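Side-chain contacts in pirin-like protein YhaK (Escherichia coli, PDB 2VEC), which is a monomeric, redox-sensitive bicupin of the pirin family that contains a reactive cysteine and lacks quercetin 2,3-dioxygenase activity: residues A[213-218]-A[231-236]; A[239-244]-A[249-254]; A[95-98]-A[104-107]. All blocks are in the same frame, centred on the assembly; numbering follows the deposited sequence.

Contact 1 of 3, residues A[213-218]-A[231-236]; sequences FHALTH and AFIRDE
Glu236 leans across to Thr217 and His218 while, further back, Ile233 reaches Ala215; together these pairs close one flank of the C-terminal cupin sandwich. Strand 213-217 belongs to its four-stranded sheet, strand 230-234 is an outermost strand of the facing sheet, and no hydrogen bond joins the two segments. The apolar pair is slight. Ile233 carries CG1 beside its backbone N and stretches out beyond it (chi2 171°), which brings CD1 to 4.1 Å from Ala215 CB. Leu206 of strand 203-208 packs against both residues, so this is one point in a larger apolar interior.

At the outer end the chain turns through Asp235, whose OD1 takes a nearly straight bond from Arg234 NH2 (3.1 Å), a salt bridge between sequence neighbours. The next residue, Glu236, points back at the other strand. Its side chain bends at chi2 (-67°), and the bend lays the methylene and the carboxylate against Thr217, the two side chains crossing at about a right angle. Thr217 meets it mainly with carbon: CG2 packs on Glu236 CG at 3.5 Å, and CB lies 3.4 Å from Glu236 OE1. The hydroxyl is close without bonding, Thr217 OG1 being 3.7 Å from Glu236 OE2.

His218, exposed to solvent, comes to the carboxylate from beyond the end of the strand. Ring and carboxylate planes are turned 69° apart, and the approach is oblique. Were the imidazole protonated, the carboxylate would probably attract it, but neither ring nitrogen is hydrogen-bonded to Glu236. What meets the oxygen is the carbon between them, in an approach short for carbon and oxygen: His218 CE1 stands 3.0 Å from Glu236 OE1, with His218 ND1 and NE2 each 3.7 Å from that same oxygen.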
ATOM      1  N   PHE A 213      -1.864  -1.589 -16.536  1.00 30.44           N
ATOM      2  CA  PHE A 213      -0.599  -0.942 -16.847  1.00 29.30           C
ATOM      3  C   PHE A 213       0.446  -1.993 -17.116  1.00 29.95           C
ATOM      4  O   PHE A 213       0.227  -3.173 -16.842  1.00 29.55           O
ATOM      5  CB  PHE A 213      -0.152   0.019 -15.728  1.00 27.70           C
ATOM      6  CG  PHE A 213       0.228  -0.623 -14.403  1.00 26.28           C
ATOM      7  CD1 PHE A 213      -0.736  -1.210 -13.569  1.00 25.98           C
ATOM      8  CD2 PHE A 213       1.549  -0.558 -13.935  1.00 26.72           C
ATOM      9  CE1 PHE A 213      -0.375  -1.757 -12.280  1.00 26.32           C
ATOM     10  CE2 PHE A 213       1.916  -1.106 -12.674  1.00 27.07           C
ATOM     11  CZ  PHE A 213       0.941  -1.692 -11.834  1.00 26.61           C
ATOM     12  N   HIS A 214       1.573  -1.568 -17.673  1.00 29.89           N
ATOM     13  CA  HIS A 214       2.676  -2.490 -17.812  1.00 29.67           C
ATOM     14  C   HIS A 214       3.969  -1.886 -17.338  1.00 29.51           C
ATOM     15  O   HIS A 214       4.076  -0.678 -17.161  1.00 29.60           O
ATOM     16  CB  HIS A 214       2.793  -3.028 -19.243  1.00 30.61           C
ATOM     17  CG  HIS A 214       2.894  -1.964 -20.302  1.00 33.84           C
ATOM     18  ND1 HIS A 214       1.805  -1.236 -20.740  1.00 34.74           N
ATOM     19  CD2 HIS A 214       3.956  -1.526 -21.026  1.00 35.36           C
ATOM     20  CE1 HIS A 214       2.194  -0.391 -21.683  1.00 36.83           C
ATOM     21  NE2 HIS A 214       3.488  -0.569 -21.897  1.00 36.55           N
ATOM     22  N   ALA A 215       4.934  -2.749 -17.060  1.00 29.61           N
ATOM     23  CA  ALA A 215       6.227  -2.288 -16.606  1.00 30.42           C
ATOM     24  C   ALA A 215       7.267  -2.635 -17.659  1.00 32.25           C
ATOM     25  O   ALA A 215       7.217  -3.716 -18.256  1.00 31.96           O
ATOM     26  CB  ALA A 215       6.570  -2.917 -15.302  1.00 28.23           C
ATOM     27  N   LEU A 216       8.184  -1.695 -17.888  1.00 34.53           N
ATOM     28  CA  LEU A 216       9.363  -1.887 -18.723  1.00 37.18           C
ATOM     29  C   LEU A 216      10.636  -1.774 -17.892  1.00 37.73           C
ATOM     30  O   LEU A 216      10.713  -0.990 -16.938  1.00 36.26           O
ATOM     31  CB  LEU A 216       9.441  -0.817 -19.821  1.00 39.94           C
ATOM     32  CG  LEU A 216       8.162  -0.271 -20.466  1.00 41.80           C
ATOM     33  CD1 LEU A 216       8.474   1.016 -21.222  1.00 47.39           C
ATOM     34  CD2 LEU A 216       7.718  -1.328 -21.454  1.00 45.17           C
ATOM     35  N   THR A 217      11.633  -2.561 -18.276  1.00 39.95           N
ATOM     36  CA  THR A 217      12.999  -2.453 -17.761  1.00 42.54           C
ATOM     37  C   THR A 217      13.895  -2.528 -18.986  1.00 45.89           C
ATOM     38  O   THR A 217      13.610  -3.288 -19.911  1.00 46.43           O
ATOM     39  CB  THR A 217      13.353  -3.583 -16.775  1.00 41.05           C
ATOM     40  OG1 THR A 217      13.137  -4.861 -17.392  1.00 43.59           O
ATOM     41  CG2 THR A 217      12.466  -3.508 -15.572  1.00 40.81           C
ATOM     42  N   HIS A 218      14.933  -1.692 -19.021  1.00 48.44           N
ATOM     43  CA  HIS A 218      15.843  -1.613 -20.168  1.00 52.26           C
ATOM     44  C   HIS A 218      15.079  -1.414 -21.480  1.00 53.23           C
ATOM     45  O   HIS A 218      15.492  -1.937 -22.529  1.00 55.28           O
ATOM     46  CB  HIS A 218      16.759  -2.855 -20.273  1.00 53.56           C
ATOM     47  CG  HIS A 218      17.361  -3.279 -18.971  1.00 55.65           C
ATOM     48  ND1 HIS A 218      16.988  -4.441 -18.325  1.00 56.10           N
ATOM     49  CD2 HIS A 218      18.291  -2.690 -18.181  1.00 57.77           C
ATOM     50  CE1 HIS A 218      17.663  -4.550 -17.193  1.00 56.29           C
ATOM     51  NE2 HIS A 218      18.462  -3.503 -17.084  1.00 59.73           N
ATOM     52  N   ALA A 231       2.321  -7.833  -9.043  1.00 21.94           N
ATOM     53  CA  ALA A 231       3.438  -8.545  -9.675  1.00 22.44           C
ATOM     54  C   ALA A 231       4.687  -8.195  -8.908  1.00 22.67           C
ATOM     55  O   ALA A 231       4.963  -7.004  -8.651  1.00 22.84           O
ATOM     56  CB  ALA A 231       3.612  -8.159 -11.176  1.00 23.72           C
ATOM     57  N   PHE A 232       5.427  -9.228  -8.509  1.00 24.59           N
ATOM     58  CA  PHE A 232       6.780  -9.024  -7.966  1.00 26.67           C
ATOM     59  C   PHE A 232       7.730  -8.980  -9.134  1.00 28.09           C
ATOM     60  O   PHE A 232       7.604  -9.773 -10.105  1.00 31.21           O
ATOM     61  CB  PHE A 232       7.188 -10.179  -7.041  1.00 24.33           C
ATOM     62  CG  PHE A 232       6.630 -10.092  -5.677  1.00 27.20           C
ATOM     63  CD1 PHE A 232       7.297  -9.348  -4.700  1.00 25.00           C
ATOM     64  CD2 PHE A 232       5.418 -10.748  -5.355  1.00 25.63           C
ATOM     65  CE1 PHE A 232       6.801  -9.261  -3.402  1.00 26.69           C
ATOM     66  CE2 PHE A 232       4.901 -10.686  -4.072  1.00 27.17           C
ATOM     67  CZ  PHE A 232       5.595  -9.948  -3.060  1.00 26.56           C
ATOM     68  N   ILE A 233       8.721  -8.118  -9.026  1.00 29.52           N
ATOM     69  CA  ILE A 233       9.761  -7.950 -10.015  1.00 31.19           C
ATOM     70  C   ILE A 233      11.159  -7.979  -9.330  1.00 32.39           C
ATOM     71  O   ILE A 233      11.353  -7.332  -8.324  1.00 29.41           O
ATOM     72  CB  ILE A 233       9.520  -6.643 -10.849  1.00 32.93           C
ATOM     73  CG1 ILE A 233       8.392  -6.933 -11.878  1.00 35.67           C
ATOM     74  CG2 ILE A 233      10.745  -6.259 -11.622  1.00 32.73           C
ATOM     75  CD1 ILE A 233       7.878  -5.742 -12.617  1.00 41.49           C
ATOM     76  N   ARG A 234      12.107  -8.757  -9.877  1.00 32.93           N
ATOM     77  CA  ARG A 234      13.423  -8.949  -9.227  1.00 35.23           C
ATOM     78  C   ARG A 234      14.589  -8.332  -9.970  1.00 37.86           C
ATOM     79  O   ARG A 234      14.630  -8.379 -11.196  1.00 37.51           O
ATOM     80  CB  ARG A 234      13.749 -10.453  -9.127  1.00 35.39           C
ATOM     81  CG  ARG A 234      13.118 -11.156  -7.944  1.00 39.03           C
ATOM     82  CD  ARG A 234      13.677 -10.682  -6.607  1.00 41.15           C
ATOM     83  NE  ARG A 234      15.131 -10.608  -6.578  1.00 45.93           N
ATOM     84  CZ  ARG A 234      15.938 -11.496  -6.015  1.00 49.94           C
ATOM     85  NH1 ARG A 234      15.460 -12.583  -5.451  1.00 50.95           N
ATOM     86  NH2 ARG A 234      17.253 -11.305  -6.043  1.00 54.16           N
ATOM     87  N   ASP A 235      15.558  -7.836  -9.201  1.00 39.74           N
ATOM     88  CA  ASP A 235      16.852  -7.391  -9.690  1.00 43.61           C
ATOM     89  C   ASP A 235      16.788  -6.384 -10.835  1.00 44.91           C
ATOM     90  O   ASP A 235      17.603  -6.448 -11.748  1.00 47.16           O
ATOM     91  CB  ASP A 235      17.716  -8.593 -10.131  1.00 45.92           C
ATOM     92  CG  ASP A 235      18.060  -9.516  -8.986  1.00 47.26           C
ATOM     93  OD1 ASP A 235      18.203  -9.021  -7.843  1.00 48.89           O
ATOM     94  OD2 ASP A 235      18.177 -10.741  -9.233  1.00 50.18           O
ATOM     95  N   GLU A 236      15.852  -5.445 -10.785  1.00 43.39           N
ATOM     96  CA  GLU A 236      15.855  -4.361 -11.769  1.00 44.52           C
ATOM     97  C   GLU A 236      16.080  -3.070 -11.036  1.00 44.34           C
ATOM     98  O   GLU A 236      15.259  -2.682 -10.210  1.00 43.56           O
ATOM     99  CB  GLU A 236      14.521  -4.268 -12.502  1.00 43.50           C
ATOM    100  CG  GLU A 236      14.163  -5.518 -13.264  1.00 45.79           C
ATOM    101  CD  GLU A 236      15.103  -5.771 -14.432  1.00 50.05           C
ATOM    102  OE1 GLU A 236      15.847  -4.852 -14.809  1.00 50.45           O
ATOM    103  OE2 GLU A 236      15.097  -6.901 -14.970  1.00 53.99           O
TER

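Contact 2 of 3, residues A[239-244]-A[249-254]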
ATOM      1  N   ILE A 239      12.742   0.921 -13.230  1.00 35.63           N
ATOM      2  CA  ILE A 239      11.481   0.400 -13.749  1.00 34.89           C
ATOM      3  C   ILE A 239      10.624   1.570 -14.245  1.00 34.64           C
ATOM      4  O   ILE A 239      10.502   2.600 -13.565  1.00 34.91           O
ATOM      5  CB  ILE A 239      10.663  -0.374 -12.675  1.00 32.18           C
ATOM      6  CG1 ILE A 239      11.415  -1.626 -12.152  1.00 33.59           C
ATOM      7  CG2 ILE A 239       9.364  -0.853 -13.291  1.00 32.97           C
ATOM      8  CD1 ILE A 239      10.674  -2.334 -10.989  1.00 30.52           C
ATOM      9  N   THR A 240      10.073   1.416 -15.442  1.00 34.87           N
ATOM     10  CA  THR A 240       9.181   2.411 -16.014  1.00 35.17           C
ATOM     11  C   THR A 240       7.814   1.788 -16.075  1.00 33.84           C
ATOM     12  O   THR A 240       7.687   0.651 -16.545  1.00 33.14           O
ATOM     13  CB  THR A 240       9.590   2.803 -17.440  1.00 38.09           C
ATOM     14  OG1 THR A 240      10.851   3.456 -17.393  1.00 37.67           O
ATOM     15  CG2 THR A 240       8.572   3.763 -18.045  1.00 38.08           C
ATOM     16  N   LEU A 241       6.815   2.535 -15.602  1.00 32.52           N
ATOM     17  CA  LEU A 241       5.434   2.091 -15.609  1.00 32.63           C
ATOM     18  C   LEU A 241       4.664   2.885 -16.621  1.00 33.60           C
ATOM     19  O   LEU A 241       4.776   4.122 -16.667  1.00 35.10           O
ATOM     20  CB  LEU A 241       4.779   2.345 -14.248  1.00 31.59           C
ATOM     21  CG  LEU A 241       5.405   1.626 -13.033  1.00 31.14           C
ATOM     22  CD1 LEU A 241       4.529   1.895 -11.832  1.00 29.04           C
ATOM     23  CD2 LEU A 241       5.580   0.123 -13.308  1.00 27.07           C
ATOM     24  N   VAL A 242       3.822   2.198 -17.389  1.00 33.57           N
ATOM     25  CA  VAL A 242       3.078   2.881 -18.468  1.00 34.82           C
ATOM     26  C   VAL A 242       1.597   2.526 -18.337  1.00 34.95           C
ATOM     27  O   VAL A 242       1.242   1.326 -18.297  1.00 34.12           O
ATOM     28  CB  VAL A 242       3.567   2.450 -19.881  1.00 36.52           C
ATOM     29  CG1 VAL A 242       2.797   3.208 -20.983  1.00 37.68           C
ATOM     30  CG2 VAL A 242       5.082   2.661 -20.036  1.00 38.97           C
ATOM     31  N   ALA A 243       0.740   3.543 -18.281  1.00 35.19           N
ATOM     32  CA  ALA A 243      -0.685   3.295 -18.092  1.00 34.06           C
ATOM     33  C   ALA A 243      -1.363   2.846 -19.375  1.00 35.92           C
ATOM     34  O   ALA A 243      -1.147   3.425 -20.430  1.00 37.69           O
ATOM     35  CB  ALA A 243      -1.390   4.527 -17.507  1.00 33.89           C
ATOM     36  N   ASP A 244      -2.170   1.790 -19.259  1.00 35.52           N
ATOM     37  CA  ASP A 244      -2.960   1.307 -20.370  1.00 37.33           C
ATOM     38  C   ASP A 244      -4.414   1.671 -20.255  1.00 37.85           C
ATOM     39  O   ASP A 244      -5.201   1.357 -21.152  1.00 39.33           O
ATOM     40  CB  ASP A 244      -2.819  -0.195 -20.480  1.00 36.95           C
ATOM     41  CG  ASP A 244      -1.436  -0.592 -20.852  1.00 39.10           C
ATOM     42  OD1 ASP A 244      -0.928  -0.044 -21.847  1.00 41.15           O
ATOM     43  OD2 ASP A 244      -0.847  -1.405 -20.122  1.00 38.53           O
ATOM     44  N   ALA A 249      -1.880   3.151  -8.905  1.00 24.33           N
ATOM     45  CA  ALA A 249      -1.078   1.986  -8.604  1.00 23.51           C
ATOM     46  C   ALA A 249      -0.117   2.262  -7.457  1.00 22.39           C
ATOM     47  O   ALA A 249       0.114   3.429  -7.086  1.00 23.11           O
ATOM     48  CB  ALA A 249      -0.271   1.578  -9.863  1.00 23.33           C
ATOM     49  N   LEU A 250       0.512   1.205  -6.972  1.00 22.38           N
ATOM     50  CA  LEU A 250       1.593   1.349  -6.006  1.00 23.04           C
ATOM     51  C   LEU A 250       2.814   0.665  -6.586  1.00 23.54           C
ATOM     52  O   LEU A 250       2.683  -0.344  -7.309  1.00 23.81           O
ATOM     53  CB  LEU A 250       1.254   0.589  -4.714  1.00 22.47           C
ATOM     54  CG  LEU A 250       0.061   1.075  -3.892  1.00 22.32           C
ATOM     55  CD1 LEU A 250      -0.154   0.182  -2.646  1.00 22.93           C
ATOM     56  CD2 LEU A 250       0.177   2.557  -3.483  1.00 22.59           C
ATOM     57  N   LEU A 251       3.993   1.201  -6.269  1.00 23.17           N
ATOM     58  CA  LEU A 251       5.221   0.473  -6.533  1.00 23.19           C
ATOM     59  C   LEU A 251       5.924   0.449  -5.192  1.00 23.19           C
ATOM     60  O   LEU A 251       6.137   1.517  -4.556  1.00 21.48           O
ATOM     61  CB  LEU A 251       6.114   1.160  -7.572  1.00 25.78           C
ATOM     62  CG  LEU A 251       7.390   0.355  -7.955  1.00 27.53           C
ATOM     63  CD1 LEU A 251       7.835   0.651  -9.391  1.00 32.43           C
ATOM     64  CD2 LEU A 251       8.539   0.732  -6.982  1.00 28.78           C
ATOM     65  N   ILE A 252       6.241  -0.766  -4.745  1.00 21.37           N
ATOM     66  CA  ILE A 252       6.921  -0.935  -3.448  1.00 22.54           C
ATOM     67  C   ILE A 252       8.327  -1.423  -3.690  1.00 23.04           C
ATOM     68  O   ILE A 252       8.521  -2.446  -4.350  1.00 23.26           O
ATOM     69  CB  ILE A 252       6.204  -1.946  -2.539  1.00 22.71           C
ATOM     70  CG1 ILE A 252       4.683  -1.853  -2.732  1.00 22.76           C
ATOM     71  CG2 ILE A 252       6.696  -1.760  -1.075  1.00 22.41           C
ATOM     72  CD1 ILE A 252       3.791  -2.788  -1.796  1.00 23.64           C
ATOM     73  N   ASP A 253       9.310  -0.701  -3.149  1.00 22.93           N
ATOM     74  CA  ASP A 253      10.721  -1.011  -3.360  1.00 23.98           C
ATOM     75  C   ASP A 253      11.158  -1.728  -2.084  1.00 23.48           C
ATOM     76  O   ASP A 253      11.114  -1.148  -0.986  1.00 23.08           O
ATOM     77  CB  ASP A 253      11.404   0.367  -3.549  1.00 24.39           C
ATOM     78  CG  ASP A 253      12.907   0.335  -3.539  1.00 29.41           C
ATOM     79  OD1 ASP A 253      13.555  -0.661  -3.134  1.00 29.19           O
ATOM     80  OD2 ASP A 253      13.488   1.410  -3.920  1.00 30.47           O
ATOM     81  N   LEU A 254      11.505  -3.016  -2.213  1.00 23.21           N
ATOM     82  CA  LEU A 254      11.664  -3.917  -1.094  1.00 23.15           C
ATOM     83  C   LEU A 254      13.115  -4.365  -0.945  1.00 24.32           C
ATOM     84  O   LEU A 254      13.830  -4.534  -1.951  1.00 25.27           O
ATOM     85  CB  LEU A 254      10.756  -5.177  -1.318  1.00 21.11           C
ATOM     86  CG  LEU A 254       9.248  -4.815  -1.235  1.00 19.56           C
ATOM     87  CD1 LEU A 254       8.463  -5.814  -2.128  1.00 21.48           C
ATOM     88  CD2 LEU A 254       8.739  -4.815   0.204  1.00 21.54           C
TER
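Leu251 carries this contact alone from its strand, meeting Ile239 and Leu241 on the strand opposite. The segment that holds it starts at Ala249, a buried residue whose CB points toward strand 238-243 without reaching it and packs against Phe213. Leu250 turns the other way, to the far side of its sheet. At Leu251 the chain faces inward again, and CG lies anti to the backbone N (chi1 -176°), which sends the branch out from the strand, with the CD1 methyl between its two partners. Leu251 CD1 lies 4.3 Å from Leu241 CD1 and 4.4 Å from Ile239 CD1, the two directions about 120° apart, so the methyl is lodged between the branch ends.

These three residues belong to the interior of the C-terminal cupin domain, where strand 247-254 of the larger sheet faces strand 238-243 of the four-stranded one. The CA atoms of Leu241 and Leu251 are 9.2 Å apart, a gap bridged by methyl contacts with no hydrogen bond across it. Leu206 and His185 also touch Leu251, while Ile187 packs on Leu241.

Ile252 again looks outward, onto Tyr205, Leu184 and Val182. Asp253 is buried and polar, but its carboxylate is well supplied: OD1 takes the backbone NH of Gly201 and OD2 that of His200, which ties the loop after strand 194-198 to this strand. Leu254 ends the segment against Tyr205 and the ring of Phe232.

Contact 3 of 3, residues A[95-98]-A[104-107]; sequences EAEY and NHVQ
Tyr98 and Val106 face each other as an antiparallel hydrogen-bonded pair, Tyr98 N giving to Val106 O at 2.8 Å and Val106 N to Tyr98 O at 3.1 Å, between strand segments whose directions differ by 173°. One step along, Glu97 and Gln107 form a non-hydrogen-bonded pair, where Gln107 CA comes to 3.3 Å from Ala96 O in a CA-H...O contact.

On the inner face, Val106 sets CG1 against Tyr98 CB at 3.8 Å, while Leu114 of the facing sheet packs on both residues. The tyrosine ring goes on inward past Ile91 and Asn89, and its hydroxyl is hydrogen-bonded to Glu126.

The other face carries polar side chains, with Leu129 packed on Glu97 and Gln107. Glu97 holds CG anti to the backbone N (chi1 174°) and runs out extended, side by side with His105 and pointing the same way, so that Glu97 OE2 sits 3.9 Å from His105 CB. The carboxylate and imidazole planes are 78° apart, and the two groups do not bond directly. A water at the edge of the imidazole, in its plane, joins them instead: it lies 2.7 Å from His105 ND1 and donates a longer bond of 3.3 Å to Glu97 OE2. The other carboxylate oxygen, Glu97 OE1, is in a salt bridge with Arg99. Gln107 crosses Glu97 at a slant, with Gln107 CG 4.2 Å from Glu97 OE2.

An apolar face turned inward and a largely polar face turned outward suit a beta hairpin on the margin of a sandwich, and strand 105-109 is indeed an outermost strand of the four-stranded sheet in the N-terminal cupin of this bicupin.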
ATOM      1  N   GLU A  95     -14.468   7.108   5.235  1.00 46.77           N
ATOM      2  CA  GLU A  95     -13.755   7.598   6.404  1.00 47.79           C
ATOM      3  C   GLU A  95     -13.837   6.551   7.490  1.00 47.49           C
ATOM      4  O   GLU A  95     -14.842   5.848   7.635  1.00 48.58           O
ATOM      5  CB  GLU A  95     -14.353   8.942   6.921  1.00 50.20           C
ATOM      6  CG  GLU A  95     -15.851   9.041   6.828  1.00 54.58           C
ATOM      7  CD  GLU A  95     -16.435  10.241   7.546  1.00 58.39           C
ATOM      8  OE1 GLU A  95     -15.673  11.038   8.151  1.00 62.65           O
ATOM      9  OE2 GLU A  95     -17.681  10.374   7.507  1.00 65.02           O
ATOM     10  N   ALA A  96     -12.781   6.474   8.284  1.00 46.56           N
ATOM     11  CA  ALA A  96     -12.664   5.435   9.277  1.00 47.15           C
ATOM     12  C   ALA A  96     -11.950   5.964  10.502  1.00 47.92           C
ATOM     13  O   ALA A  96     -11.150   6.896  10.405  1.00 46.85           O
ATOM     14  CB  ALA A  96     -11.886   4.268   8.692  1.00 44.91           C
ATOM     15  N   GLU A  97     -12.237   5.360  11.652  1.00 49.92           N
ATOM     16  CA  GLU A  97     -11.477   5.637  12.872  1.00 50.66           C
ATOM     17  C   GLU A  97     -10.701   4.385  13.314  1.00 48.36           C
ATOM     18  O   GLU A  97     -11.211   3.266  13.220  1.00 48.11           O
ATOM     19  CB  GLU A  97     -12.398   6.177  13.982  1.00 53.81           C
ATOM     20  CG  GLU A  97     -11.695   6.343  15.303  1.00 57.50           C
ATOM     21  CD  GLU A  97     -12.306   7.372  16.211  1.00 65.08           C
ATOM     22  OE1 GLU A  97     -13.552   7.445  16.321  1.00 68.64           O
ATOM     23  OE2 GLU A  97     -11.515   8.103  16.851  1.00 68.69           O
ATOM     24  N   TYR A  98      -9.467   4.591  13.778  1.00 47.74           N
ATOM     25  CA  TYR A  98      -8.560   3.505  14.175  1.00 46.82           C
ATOM     26  C   TYR A  98      -8.222   3.678  15.633  1.00 49.27           C
ATOM     27  O   TYR A  98      -7.713   4.722  16.014  1.00 50.91           O
ATOM     28  CB  TYR A  98      -7.276   3.537  13.321  1.00 44.22           C
ATOM     29  CG  TYR A  98      -7.620   3.265  11.894  1.00 42.47           C
ATOM     30  CD1 TYR A  98      -7.626   1.968  11.412  1.00 39.26           C
ATOM     31  CD2 TYR A  98      -8.039   4.296  11.057  1.00 41.86           C
ATOM     32  CE1 TYR A  98      -8.014   1.706  10.105  1.00 39.86           C
ATOM     33  CE2 TYR A  98      -8.404   4.046   9.747  1.00 41.75           C
ATOM     34  CZ  TYR A  98      -8.409   2.747   9.285  1.00 38.86           C
ATOM     35  OH  TYR A  98      -8.788   2.480   7.998  1.00 41.19           O
ATOM     36  N   ASN A 104      -4.763   5.240  22.037  1.00 61.03           N
ATOM     37  CA  ASN A 104      -4.401   5.991  20.831  1.00 58.45           C
ATOM     38  C   ASN A 104      -5.497   5.916  19.774  1.00 57.66           C
ATOM     39  O   ASN A 104      -6.136   4.876  19.608  1.00 58.18           O
ATOM     40  CB  ASN A 104      -3.090   5.506  20.235  1.00 55.52           C
ATOM     41  CG  ASN A 104      -1.949   5.547  21.215  1.00 56.32           C
ATOM     42  OD1 ASN A 104      -1.277   4.542  21.425  1.00 57.51           O
ATOM     43  ND2 ASN A 104      -1.708   6.710  21.811  1.00 55.66           N
ATOM     44  N   HIS A 105      -5.736   7.032  19.091  1.00 56.92           N
ATOM     45  CA  HIS A 105      -6.790   7.093  18.080  1.00 55.71           C
ATOM     46  C   HIS A 105      -6.427   8.052  16.956  1.00 53.48           C
ATOM     47  O   HIS A 105      -5.695   9.032  17.157  1.00 53.51           O
ATOM     48  CB  HIS A 105      -8.124   7.499  18.700  1.00 58.85           C
ATOM     49  CG  HIS A 105      -8.060   8.787  19.456  1.00 62.53           C
ATOM     50  ND1 HIS A 105      -8.292  10.009  18.862  1.00 64.83           N
ATOM     51  CD2 HIS A 105      -7.755   9.048  20.751  1.00 65.66           C
ATOM     52  CE1 HIS A 105      -8.148  10.967  19.762  1.00 67.29           C
ATOM     53  NE2 HIS A 105      -7.821  10.410  20.916  1.00 68.03           N
ATOM     54  N   VAL A 106      -6.962   7.759  15.771  1.00 51.03           N
ATOM     55  CA  VAL A 106      -6.751   8.589  14.609  1.00 48.27           C
ATOM     56  C   VAL A 106      -7.897   8.301  13.653  1.00 47.30           C
ATOM     57  O   VAL A 106      -8.370   7.174  13.579  1.00 46.52           O
ATOM     58  CB  VAL A 106      -5.358   8.286  13.960  1.00 46.95           C
ATOM     59  CG1 VAL A 106      -5.246   6.802  13.513  1.00 43.26           C
ATOM     60  CG2 VAL A 106      -5.052   9.251  12.816  1.00 46.45           C
ATOM     61  N   GLN A 107      -8.338   9.328  12.940  1.00 47.64           N
ATOM     62  CA  GLN A 107      -9.337   9.190  11.878  1.00 48.41           C
ATOM     63  C   GLN A 107      -8.659   9.399  10.532  1.00 46.10           C
ATOM     64  O   GLN A 107      -7.776  10.251  10.406  1.00 46.23           O
ATOM     65  CB  GLN A 107     -10.419  10.267  12.004  1.00 50.76           C
ATOM     66  CG  GLN A 107     -11.163  10.317  13.310  1.00 55.05           C
ATOM     67  CD  GLN A 107     -12.104  11.539  13.354  1.00 58.27           C
ATOM     68  OE1 GLN A 107     -12.611  11.975  12.314  1.00 60.69           O
ATOM     69  NE2 GLN A 107     -12.316  12.097  14.539  1.00 64.22           N
TER
HETATM   70  O   HOH W   1      -9.391  10.558  16.427  1.00 58.09           O

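Contacts 1 and 2 are two cuts through one C-terminal cupin, their centres 8 Å apart. Strands 213-217 and 238-243 are neighbours in the same sheet: Leu216 N lies 2.7 Å from Thr240 O, and His214 ND1 reaches Asp244 OD2, also at 2.7 Å, both probable hydrogen bonds. Each contact then crosses to the facing sheet, contact 1 at its outermost strand and contact 2 further inside. Contact 3 is in the other cupin, beyond the chain's centre, with its centre 35 Å from that of contact 1 and 29 Å from that of contact 2; its nearest atoms stay about 14 Å from contact 2. The oxidised Cys145 belongs to none of the three.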